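Phenolphthiocerol/phthiocerol polyketide synthase subunit C (Mycobacterium tuberculosis H37Rv, PDB 8QZI) forms part of a modular polyketide synthase that probably builds the chains of phthiocerol and phenolphthiocerol, its acyl carrier domain probably holding intermediates on a phosphopantetheine arm. Local coordinates at residues R76-T80 with L81-S85; I114-L117 with A118-L121. All coordinates share one frame; numbering follows the deposited sequence.

Contact 1: R76-T80 with L81-S85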
loop_
_atom_site.group_PDB
_atom_site.type_symbol
_atom_site.label_atom_id
_atom_site.label_comp_id
_atom_site.label_asym_id
_atom_site.label_seq_id
_atom_site.Cartn_x
_atom_site.Cartn_y
_atom_site.Cartn_z
ATOM N N ARG F 76 14.293 -14.404 5.403
ATOM C CA ARG F 76 12.832 -14.459 5.402
ATOM C C ARG F 76 12.253 -13.181 4.807
ATOM O O ARG F 76 12.509 -12.086 5.341
ATOM C CB ARG F 76 12.303 -14.669 6.827
ATOM C CG ARG F 76 10.783 -14.647 6.962
ATOM C CD ARG F 76 10.227 -16.013 7.367
ATOM N NE ARG F 76 9.001 -15.893 8.157
ATOM C CZ ARG F 76 8.963 -15.909 9.488
ATOM N NH1 ARG F 76 10.083 -16.048 10.184
ATOM N NH2 ARG F 76 7.808 -15.784 10.125
ATOM N N PRO F 77 11.476 -13.250 3.724
ATOM C CA PRO F 77 10.844 -12.031 3.197
ATOM C C PRO F 77 9.872 -11.444 4.211
ATOM O O PRO F 77 8.980 -12.132 4.714
ATOM C CB PRO F 77 10.126 -12.520 1.932
ATOM C CG PRO F 77 10.838 -13.792 1.553
ATOM C CD PRO F 77 11.232 -14.418 2.859
ATOM N N LEU F 78 10.054 -10.163 4.515
ATOM C CA LEU F 78 9.275 -9.534 5.574
ATOM C C LEU F 78 7.906 -9.051 5.106
ATOM O O LEU F 78 7.154 -8.494 5.914
ATOM C CB LEU F 78 10.075 -8.386 6.198
ATOM C CG LEU F 78 11.227 -8.881 7.082
ATOM C CD1 LEU F 78 11.459 -7.967 8.275
ATOM C CD2 LEU F 78 10.949 -10.302 7.543
ATOM N N GLU F 79 7.572 -9.243 3.825
ATOM C CA GLU F 79 6.173 -9.209 3.412
ATOM C C GLU F 79 5.366 -10.287 4.124
ATOM O O GLU F 79 4.170 -10.103 4.386
ATOM C CB GLU F 79 6.078 -9.391 1.898
ATOM C CG GLU F 79 4.722 -9.882 1.423
ATOM C CD GLU F 79 4.747 -10.384 -0.008
ATOM O OE1 GLU F 79 5.750 -11.021 -0.401
ATOM O OE2 GLU F 79 3.767 -10.136 -0.739
ATOM N N THR F 80 6.006 -11.416 4.442
ATOM C CA THR F 80 5.405 -12.519 5.184
ATOM C C THR F 80 5.419 -12.306 6.696
ATOM O O THR F 80 4.777 -13.076 7.420
ATOM C CB THR F 80 6.142 -13.820 4.849
ATOM O OG1 THR F 80 7.352 -13.880 5.605
ATOM C CG2 THR F 80 6.496 -13.869 3.362
ATOM N N LEU F 81 6.141 -11.295 7.185
ATOM C CA LEU F 81 6.182 -10.929 8.595
ATOM C C LEU F 81 5.167 -9.855 8.958
ATOM O O LEU F 81 5.260 -9.268 10.043
ATOM C CB LEU F 81 7.581 -10.450 8.977
ATOM C CG LEU F 81 8.292 -11.381 9.949
ATOM C CD1 LEU F 81 8.438 -12.745 9.309
ATOM C CD2 LEU F 81 9.642 -10.816 10.362
ATOM N N GLY F 82 4.226 -9.558 8.064
ATOM C CA GLY F 82 3.186 -8.595 8.360
ATOM C C GLY F 82 3.639 -7.159 8.347
ATOM O O GLY F 82 3.014 -6.320 8.999
ATOM N N LEU F 83 4.711 -6.851 7.617
ATOM C CA LEU F 83 5.196 -5.476 7.465
ATOM C C LEU F 83 4.511 -4.809 6.275
ATOM O O LEU F 83 4.966 -4.930 5.134
ATOM C CB LEU F 83 6.711 -5.446 7.289
ATOM C CG LEU F 83 7.515 -5.426 8.581
ATOM C CD1 LEU F 83 7.417 -6.802 9.250
ATOM C CD2 LEU F 83 8.965 -4.983 8.321
ATOM N N ASP F 84 3.434 -4.074 6.532
ATOM C CA ASP F 84 2.744 -3.378 5.453
ATOM C C ASP F 84 3.634 -2.239 4.958
ATOM O O ASP F 84 4.809 -2.116 5.325
ATOM C CB ASP F 84 1.349 -2.909 5.888
ATOM C CG ASP F 84 1.354 -2.000 7.137
ATOM O OD1 ASP F 84 2.082 -0.982 7.167
ATOM O OD2 ASP F 84 0.572 -2.291 8.078
ATOM N N SER F 85 3.068 -1.401 4.088
ATOM C CA SER F 85 3.821 -0.293 3.511
ATOM C C SER F 85 4.165 0.770 4.555
ATOM O O SER F 85 5.226 1.403 4.465
ATOM C CB SER F 85 3.029 0.312 2.344
#
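Leu78 and Leu83 share a first torsion, each with CG anti to its own carbonyl carbon (chi1 -73° and -86°), and this lays their side chains next to one another, pointing the same way, with CD1 of Leu78 3.9 Å from CD2 of Leu83. Arg76 starts out extended but bends at chi2, and its side chain crosses that of Leu81 at about a right angle. CD1 of Leu81 lies over one face of the guanidinium, displaced toward its rim and 3.2 Å from CZ of Arg76.

The backbone that carries them is folded by a type I turn from Pro77 to Thr80. The carbonyl oxygen of Pro77 is gripped twice, by Thr80 N at 3.1 Å and by Thr80 OG1, which approaches nearly along the C=O axis. Leu78 O also has two donors, both weak: Leu81 N at 3.2 Å and Leu83 N at 3.4 Å, and the chain curls round this oxygen. Gly82 makes the bend between them with a positive phi.

Leu78 packs on Ile62 of helix 52-66, and Leu81 and Leu83 on Leu66. Outside the two segments, Glu79 forms a salt bridge with a basic side chain of another protein chain, close to bound coenzyme A. Asp84 then caps helix 85-98 through Met87 N. This is the loop leading into the Asp-Ser-Leu motif of acyl carrier proteins, where Ser85 is probably the phosphopantetheine attachment point.

Contact 2: I114-L117 with A118-L121; sequences ISDL and ATAL
Asp116 and Thr119 run side by side and point the same way, their polar ends lying along the outer side of the chain where it enters its last helix. Carboxylate and hydroxyl are neighbours but not bonded, since Asp116 OD1 stays 3.8 Å from Thr119 OG1. Thr119 has OG1 beside its own backbone N (chi1 -44°), on the side where the aspartate lies.

Two further contacts set a side chain against the backbone. The methyl of Ala118 sits 3.5 Å from Ser115 O, a small group fitted against the peptide three residues earlier. One turn on, CB of Leu121 approaches Leu117 O, also at 3.5 Å, the i to i+4 spacing of a helix, although here carbon and oxygen merely pack. Leu121 directs its CB back toward 114-117, whereas the CB of Leu117 points away from 118-121.

Both leucines are buried: Leu117 rests on Leu107, and Leu121 on Leu99 and on Leu54 of helix 52-66. Ser115, also buried, is tied by its backbone to His74 and lies against Ala55. The stretch 114-121 therefore has two characters, largely apolar on the buried side, though Ser115 is there too, and polar where Asp116 and Thr119 line up. Such an amphipathic entry into the short helix 119-124 is what would be expected of the closing element of an acyl carrier protein's helical bundle.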
loop_
_atom_site.group_PDB
_atom_site.type_symbol
_atom_site.label_atom_id
_atom_site.label_comp_id
_atom_site.label_asym_id
_atom_site.label_seq_id
_atom_site.Cartn_x
_atom_site.Cartn_y
_atom_site.Cartn_z
ATOM N N ILE F 114 15.065 -10.260 4.379
ATOM C CA ILE F 114 15.120 -9.408 5.560
ATOM C C ILE F 114 16.500 -8.773 5.706
ATOM O O ILE F 114 16.633 -7.550 5.687
ATOM C CB ILE F 114 14.720 -10.194 6.832
ATOM C CG1 ILE F 114 15.293 -9.532 8.098
ATOM C CG2 ILE F 114 15.133 -11.652 6.711
ATOM C CD1 ILE F 114 16.492 -10.234 8.705
ATOM N N SER F 115 17.547 -9.593 5.826
ATOM C CA SER F 115 18.906 -9.111 6.035
ATOM C C SER F 115 19.778 -9.284 4.803
ATOM O O SER F 115 20.973 -9.559 4.923
ATOM C CB SER F 115 19.567 -9.808 7.220
ATOM O OG SER F 115 20.978 -9.651 7.172
ATOM N N ASP F 116 19.199 -9.153 3.615
ATOM C CA ASP F 116 19.989 -8.851 2.429
ATOM C C ASP F 116 19.864 -7.382 2.037
ATOM O O ASP F 116 20.036 -7.017 0.867
ATOM C CB ASP F 116 19.629 -9.780 1.276
ATOM C CG ASP F 116 20.798 -10.657 0.868
ATOM O OD1 ASP F 116 21.550 -10.277 -0.059
ATOM O OD2 ASP F 116 20.992 -11.709 1.513
ATOM N N LEU F 117 19.522 -6.535 3.010
ATOM C CA LEU F 117 20.086 -5.198 3.103
ATOM C C LEU F 117 21.431 -5.221 3.814
ATOM O O LEU F 117 21.854 -4.201 4.367
ATOM C CB LEU F 117 19.132 -4.240 3.817
ATOM C CG LEU F 117 17.666 -4.095 3.404
ATOM C CD1 LEU F 117 16.786 -4.789 4.425
ATOM C CD2 LEU F 117 17.255 -2.630 3.251
ATOM N N ALA F 118 22.086 -6.389 3.874
ATOM C CA ALA F 118 23.489 -6.447 4.267
ATOM C C ALA F 118 24.268 -5.787 3.151
ATOM O O ALA F 118 24.745 -4.660 3.302
ATOM C CB ALA F 118 23.973 -7.882 4.498
ATOM N N THR F 119 24.332 -6.465 2.010
ATOM C CA THR F 119 25.018 -5.991 0.814
ATOM C C THR F 119 24.702 -4.537 0.470
ATOM O O THR F 119 25.575 -3.666 0.562
ATOM C CB THR F 119 24.653 -6.894 -0.367
ATOM O OG1 THR F 119 24.714 -8.263 0.050
ATOM C CG2 THR F 119 25.607 -6.676 -1.556
ATOM N N ALA F 120 23.454 -4.265 0.080
ATOM C CA ALA F 120 23.147 -3.012 -0.608
ATOM C C ALA F 120 23.453 -1.789 0.255
ATOM O O ALA F 120 23.998 -0.795 -0.236
ATOM C CB ALA F 120 21.683 -3.012 -1.055
ATOM N N LEU F 121 23.100 -1.835 1.539
ATOM C CA LEU F 121 23.431 -0.720 2.419
ATOM C C LEU F 121 24.931 -0.632 2.673
ATOM O O LEU F 121 25.471 0.469 2.816
ATOM C CB LEU F 121 22.661 -0.834 3.738
ATOM C CG LEU F 121 21.596 0.246 4.000
ATOM C CD1 LEU F 121 20.648 0.332 2.821
ATOM C CD2 LEU F 121 20.805 0.049 5.305
#

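How the contacts relate
Both contacts are local and partly buried, and both lean on helix 52-66, but at different places: contact 1 packs on its later part, around Ile62 and Leu66, contact 2 on its start, at Leu54 and Ala55. Contact 1 lies farther from the centre of the chain and faces another protein chain and coenzyme A, so its chemistry mixes leucine packing with a loop turned by hydrogen bonds and with outward-facing charge. Contact 2 is touched by no other protein chain and relies on packing alone across its segments. Ile114 joins them, its CB lying 3.7 Å from CG of Leu78, a worked case of two loops far apart in sequence that touch each other while each also packs on one helix.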